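Transcription factor E (Sulfolobus solfataricus, PDB 1Q1H) assists archaeal transcription initiation by enhancing TATA-box recognition and RNA polymerase recruitment, its winged helix domain taking part in DNA binding in the preinitiation complex. Local coordinates at residues 64-69 and 77-82; 34-39 and 49-54. All coordinates share one frame; numbering follows the deposited sequence.

Contact 1: 64-69 and 77-82; sequences SYRKTR and IYYWKP
Tyr65 holds CG between its backbone N and carbonyl carbon (chi1 69°), whereas Trp80 sets CG anti to the carbonyl carbon; the two residues are a non-hydrogen-bonded pair with side chains on the same face, and these torsions lay them alongside each other, pointing the same way. They belong to the antiparallel beta hairpin that forms the wing of the winged helix domain. Tyr65 lays its CB over one face of the Trp80 six-membered ring, 3.3 Å from the centroid and 9° off the normal, a CH-pi contact, while the rings themselves meet obliquely. Tyr78, also oblique to Tyr65, completes an aromatic cluster, and its other neighbour, Lys67, sets CB over one face of the Tyr78 ring, 3.9 Å from its centroid, a CH-pi contact that its long aliphatic stem can make. The broad indole suits the buried place: Trp80 also packs on Leu54, Asn55 and Glu58 of helix 47-60, joining the wing to the helical core. The opposite face of the hairpin carries Arg66 and Tyr79. The long Arg66 chain, extended from CG to NE, carries its guanidinium obliquely across the Tyr79 ring, the planes 52° apart, and NH1 forms a salt bridge with Glu33. Beneath these side chains the strands are joined at two hydrogen-bonded pairs, Ser64 with Lys81 and Arg66 with Tyr79. Ser64 N reaches Lys81 O at 3.0 Å, and Ser64 OG is hydrogen-bonded to ND2 of Asn83. In the second pair Arg66 O accepts from Tyr79 N at 2.8 Å, and Arg66 N gives its own bond to Tyr79 O at 3.0 Å.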
# COMPACT_ATOMS: atom_id res chain seq x y z
N SER A 64 1.59 -4.18 4.90
CA SER A 64 2.15 -5.51 5.16
C SER A 64 1.77 -6.37 3.98
O SER A 64 0.72 -6.17 3.38
CB SER A 64 1.56 -6.12 6.44
OG SER A 64 2.22 -5.64 7.60
N TYR A 65 2.62 -7.33 3.63
CA TYR A 65 2.30 -8.21 2.51
C TYR A 65 2.25 -9.69 2.92
O TYR A 65 2.58 -10.06 4.04
CB TYR A 65 3.32 -8.03 1.37
CG TYR A 65 4.71 -8.54 1.68
CD1 TYR A 65 5.10 -9.82 1.33
CD2 TYR A 65 5.63 -7.74 2.36
CE1 TYR A 65 6.37 -10.30 1.64
CE2 TYR A 65 6.89 -8.19 2.67
CZ TYR A 65 7.26 -9.48 2.31
OH TYR A 65 8.54 -9.91 2.61
N ARG A 66 1.82 -10.52 1.98
CA ARG A 66 1.73 -11.95 2.18
C ARG A 66 1.89 -12.61 0.81
O ARG A 66 1.13 -12.33 -0.12
CB ARG A 66 0.37 -12.33 2.79
CG ARG A 66 -0.62 -13.05 1.87
CD ARG A 66 -1.75 -13.68 2.68
NE ARG A 66 -2.79 -14.31 1.87
CZ ARG A 66 -3.40 -13.72 0.84
NH1 ARG A 66 -3.06 -12.49 0.50
NH2 ARG A 66 -4.37 -14.34 0.19
N LYS A 67 2.91 -13.46 0.67
CA LYS A 67 3.12 -14.15 -0.59
C LYS A 67 2.49 -15.52 -0.50
O LYS A 67 2.86 -16.32 0.35
CB LYS A 67 4.60 -14.28 -0.93
CG LYS A 67 5.45 -14.99 0.12
CD LYS A 67 6.69 -15.59 -0.54
CE LYS A 67 7.23 -14.70 -1.66
NZ LYS A 67 8.46 -15.20 -2.35
N THR A 68 1.53 -15.78 -1.38
CA THR A 68 0.85 -17.06 -1.38
C THR A 68 0.92 -17.72 -2.74
O THR A 68 0.44 -17.17 -3.74
CB THR A 68 -0.62 -16.87 -0.94
OG1 THR A 68 -0.66 -16.39 0.41
CG2 THR A 68 -1.38 -18.20 -1.00
N ARG A 69 1.54 -18.91 -2.78
CA ARG A 69 1.69 -19.67 -4.02
C ARG A 69 0.36 -19.97 -4.71
O ARG A 69 0.19 -19.70 -5.90
CB ARG A 69 2.44 -20.98 -3.74
CG ARG A 69 3.96 -20.85 -3.72
CD ARG A 69 4.66 -22.16 -3.37
NE ARG A 69 4.44 -22.58 -1.99
CZ ARG A 69 3.84 -23.71 -1.63
NH1 ARG A 69 3.39 -24.56 -2.55
NH2 ARG A 69 3.67 -24.00 -0.34
N ILE A 77 2.62 -15.24 -5.33
CA ILE A 77 2.04 -13.90 -5.37
C ILE A 77 2.10 -13.16 -4.04
O ILE A 77 1.94 -13.74 -2.97
CB ILE A 77 0.57 -13.94 -5.84
CG1 ILE A 77 0.45 -14.85 -7.06
CG2 ILE A 77 0.11 -12.54 -6.22
CD1 ILE A 77 -0.99 -15.07 -7.50
N TYR A 78 2.35 -11.86 -4.11
CA TYR A 78 2.40 -11.04 -2.92
C TYR A 78 1.14 -10.21 -2.88
O TYR A 78 0.71 -9.69 -3.92
CB TYR A 78 3.59 -10.09 -2.94
CG TYR A 78 4.93 -10.77 -2.93
CD1 TYR A 78 5.42 -11.39 -4.06
CD2 TYR A 78 5.73 -10.76 -1.79
CE1 TYR A 78 6.68 -11.99 -4.06
CE2 TYR A 78 6.98 -11.35 -1.77
CZ TYR A 78 7.45 -11.96 -2.91
OH TYR A 78 8.69 -12.54 -2.91
N TYR A 79 0.53 -10.10 -1.71
CA TYR A 79 -0.67 -9.29 -1.57
C TYR A 79 -0.41 -8.24 -0.51
O TYR A 79 0.16 -8.52 0.54
CB TYR A 79 -1.87 -10.13 -1.20
CG TYR A 79 -2.42 -10.95 -2.34
CD1 TYR A 79 -1.82 -12.14 -2.73
CD2 TYR A 79 -3.56 -10.53 -3.02
CE1 TYR A 79 -2.35 -12.91 -3.77
CE2 TYR A 79 -4.10 -11.29 -4.06
CZ TYR A 79 -3.49 -12.48 -4.43
OH TYR A 79 -4.04 -13.24 -5.44
N TRP A 80 -0.83 -7.02 -0.79
CA TRP A 80 -0.62 -5.93 0.14
C TRP A 80 -1.89 -5.48 0.84
O TRP A 80 -2.99 -5.61 0.30
CB TRP A 80 0.04 -4.77 -0.60
CG TRP A 80 1.27 -5.22 -1.28
CD1 TRP A 80 1.36 -5.82 -2.50
CD2 TRP A 80 2.59 -5.21 -0.74
NE1 TRP A 80 2.66 -6.19 -2.75
CE2 TRP A 80 3.44 -5.83 -1.68
CE3 TRP A 80 3.14 -4.74 0.46
CZ2 TRP A 80 4.80 -5.98 -1.47
CZ3 TRP A 80 4.49 -4.89 0.67
CH2 TRP A 80 5.31 -5.51 -0.29
N LYS A 81 -1.71 -4.96 2.04
CA LYS A 81 -2.82 -4.47 2.84
C LYS A 81 -2.25 -3.32 3.65
O LYS A 81 -1.03 -3.26 3.86
CB LYS A 81 -3.32 -5.59 3.76
CG LYS A 81 -4.80 -5.52 4.15
CD LYS A 81 -5.21 -6.74 4.97
CE LYS A 81 -6.64 -6.62 5.52
NZ LYS A 81 -7.03 -7.78 6.39
N PRO A 82 -3.10 -2.38 4.09
CA PRO A 82 -2.69 -1.22 4.90
C PRO A 82 -2.70 -1.59 6.38
O PRO A 82 -3.73 -2.03 6.90
CB PRO A 82 -3.75 -0.18 4.58
CG PRO A 82 -4.30 -0.61 3.28
CD PRO A 82 -4.38 -2.09 3.43

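Contact 2: 34-39 and 49-54; sequences MTDEEI and DVRKKL
The Asp36 carboxylate and the Arg51 guanidinium are turned 46° against each other, with Asp36 OD1 at the guanidinium edge, near its plane. OD1 faces NE of Arg51 in a salt bridge of 3.1 Å, though OD1 is modelled too close to Arg51 CD, and its exact place is doubtful. The Asp36 CB also lies 3.4 Å from Arg51 CG, so the arginine lends its aliphatic stem as well as its charge. A short acid suits a place this close to the neighbouring helix, its carboxylate reaching Arg51 from a single methylene. With alanine in place of Asp36, the Arg51 guanidinium would probably lose this charged mate and the outer part of its chain would be freer to turn. Deeper in, the contact is apolar: Ile39 and Leu54 reach toward each other tip to tip, their CD1 atoms 3.9 Å apart, and Val50 sends CG1, anti to its backbone N (chi1 179°), to Ile39 CB at 4.1 Å. Branched aliphatic chains fill this buried seam, and Leu54 continues onto Val23 of helix 21-30. Helix 36-41 packed against helix 47-60, with a short turn between them, is the helix-turn-helix of the winged helix fold.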
# COMPACT_ATOMS: atom_id res chain seq x y z
N MET A 34 -4.64 -6.05 -2.15
CA MET A 34 -4.38 -5.66 -3.52
C MET A 34 -2.98 -6.13 -3.91
O MET A 34 -2.19 -6.52 -3.05
CB MET A 34 -4.51 -4.15 -3.66
CG MET A 34 -5.92 -3.62 -3.43
SD MET A 34 -6.30 -2.17 -4.46
CE MET A 34 -6.55 -2.97 -6.04
N THR A 35 -2.67 -6.12 -5.20
CA THR A 35 -1.35 -6.57 -5.64
C THR A 35 -0.75 -5.61 -6.65
O THR A 35 -1.43 -5.18 -7.57
CB THR A 35 -1.43 -7.96 -6.28
OG1 THR A 35 -0.10 -8.39 -6.61
CG2 THR A 35 -2.27 -7.93 -7.55
N ASP A 36 0.53 -5.27 -6.48
CA ASP A 36 1.18 -4.33 -7.38
C ASP A 36 0.43 -4.20 -8.70
O ASP A 36 0.09 -3.09 -9.12
CB ASP A 36 2.64 -4.71 -7.62
CG ASP A 36 2.82 -6.13 -8.06
OD1 ASP A 36 3.95 -6.51 -8.42
OD2 ASP A 36 1.83 -6.89 -8.04
N GLU A 37 0.13 -5.33 -9.35
CA GLU A 37 -0.61 -5.29 -10.61
C GLU A 37 -1.83 -4.37 -10.41
O GLU A 37 -1.88 -3.27 -10.95
CB GLU A 37 -1.10 -6.69 -11.02
CG GLU A 37 -0.04 -7.79 -11.09
CD GLU A 37 -0.64 -9.15 -11.49
OE1 GLU A 37 -0.88 -9.36 -12.71
OE2 GLU A 37 -0.90 -9.99 -10.59
N GLU A 38 -2.80 -4.85 -9.62
CA GLU A 38 -4.02 -4.10 -9.33
C GLU A 38 -3.76 -2.62 -9.03
O GLU A 38 -4.23 -1.74 -9.75
CB GLU A 38 -4.76 -4.70 -8.13
CG GLU A 38 -5.82 -5.74 -8.48
CD GLU A 38 -6.86 -5.91 -7.38
OE1 GLU A 38 -6.47 -6.17 -6.22
OE2 GLU A 38 -8.07 -5.78 -7.67
N ILE A 39 -3.01 -2.36 -7.96
CA ILE A 39 -2.68 -1.00 -7.55
C ILE A 39 -2.06 -0.24 -8.72
O ILE A 39 -2.03 0.99 -8.72
CB ILE A 39 -1.69 -0.99 -6.38
CG1 ILE A 39 -2.19 -1.92 -5.27
CG2 ILE A 39 -1.53 0.42 -5.84
CD1 ILE A 39 -1.17 -2.17 -4.20
N ASP A 49 7.50 0.91 -10.42
CA ASP A 49 7.54 2.05 -9.51
C ASP A 49 6.44 1.89 -8.46
O ASP A 49 6.46 2.54 -7.41
CB ASP A 49 7.35 3.35 -10.29
CG ASP A 49 7.27 4.57 -9.38
OD1 ASP A 49 8.25 4.84 -8.65
OD2 ASP A 49 6.22 5.25 -9.40
N VAL A 50 5.47 1.03 -8.76
CA VAL A 50 4.38 0.74 -7.85
C VAL A 50 4.92 -0.13 -6.75
O VAL A 50 4.65 0.10 -5.58
CB VAL A 50 3.27 -0.03 -8.57
CG1 VAL A 50 2.14 -0.32 -7.61
CG2 VAL A 50 2.76 0.77 -9.75
N ARG A 51 5.70 -1.14 -7.13
CA ARG A 51 6.29 -2.05 -6.16
C ARG A 51 7.37 -1.31 -5.39
O ARG A 51 7.69 -1.65 -4.26
CB ARG A 51 6.91 -3.27 -6.85
CG ARG A 51 6.00 -4.05 -7.81
CD ARG A 51 6.47 -5.51 -7.90
NE ARG A 51 6.88 -5.93 -9.24
CZ ARG A 51 7.85 -5.36 -9.94
NH1 ARG A 51 8.52 -4.33 -9.43
NH2 ARG A 51 8.16 -5.83 -11.14
N LYS A 52 7.94 -0.29 -6.02
CA LYS A 52 8.98 0.48 -5.37
C LYS A 52 8.37 1.25 -4.20
O LYS A 52 8.96 1.32 -3.12
CB LYS A 52 9.65 1.44 -6.38
CG LYS A 52 10.62 0.71 -7.30
CD LYS A 52 11.20 1.55 -8.42
CE LYS A 52 12.00 0.65 -9.39
NZ LYS A 52 12.40 1.31 -10.67
N LYS A 53 7.18 1.81 -4.41
CA LYS A 53 6.51 2.53 -3.35
C LYS A 53 6.16 1.55 -2.24
O LYS A 53 6.58 1.73 -1.10
CB LYS A 53 5.25 3.21 -3.89
CG LYS A 53 5.56 4.49 -4.67
CD LYS A 53 4.53 4.79 -5.74
CE LYS A 53 5.05 5.85 -6.69
NZ LYS A 53 4.09 6.18 -7.78
N LEU A 54 5.42 0.51 -2.59
CA LEU A 54 5.05 -0.49 -1.59
C LEU A 54 6.17 -0.91 -0.63
O LEU A 54 5.97 -0.88 0.58
CB LEU A 54 4.46 -1.71 -2.28
CG LEU A 54 3.08 -1.50 -2.89
CD1 LEU A 54 2.66 -2.71 -3.73
CD2 LEU A 54 2.08 -1.26 -1.77

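Overall arrangement
Contact 2 comes first along the chain and closes before contact 1 opens; helix 47-60 is followed by strand 64-68, the next element of the chain, so the helix-turn-helix precedes the wing. Their centres lie about 11 Å apart within one winged helix domain, and they touch. Trp80 N probably bonds Met34 O at 2.7 Å, and Tyr78 O probably accepts from Thr35 OG1, tying strand 77-81 to the residues leading into helix 36-41. Helical core and hairpin are thus joined in a single compact domain, the part of the protein involved in binding DNA in the preinitiation complex.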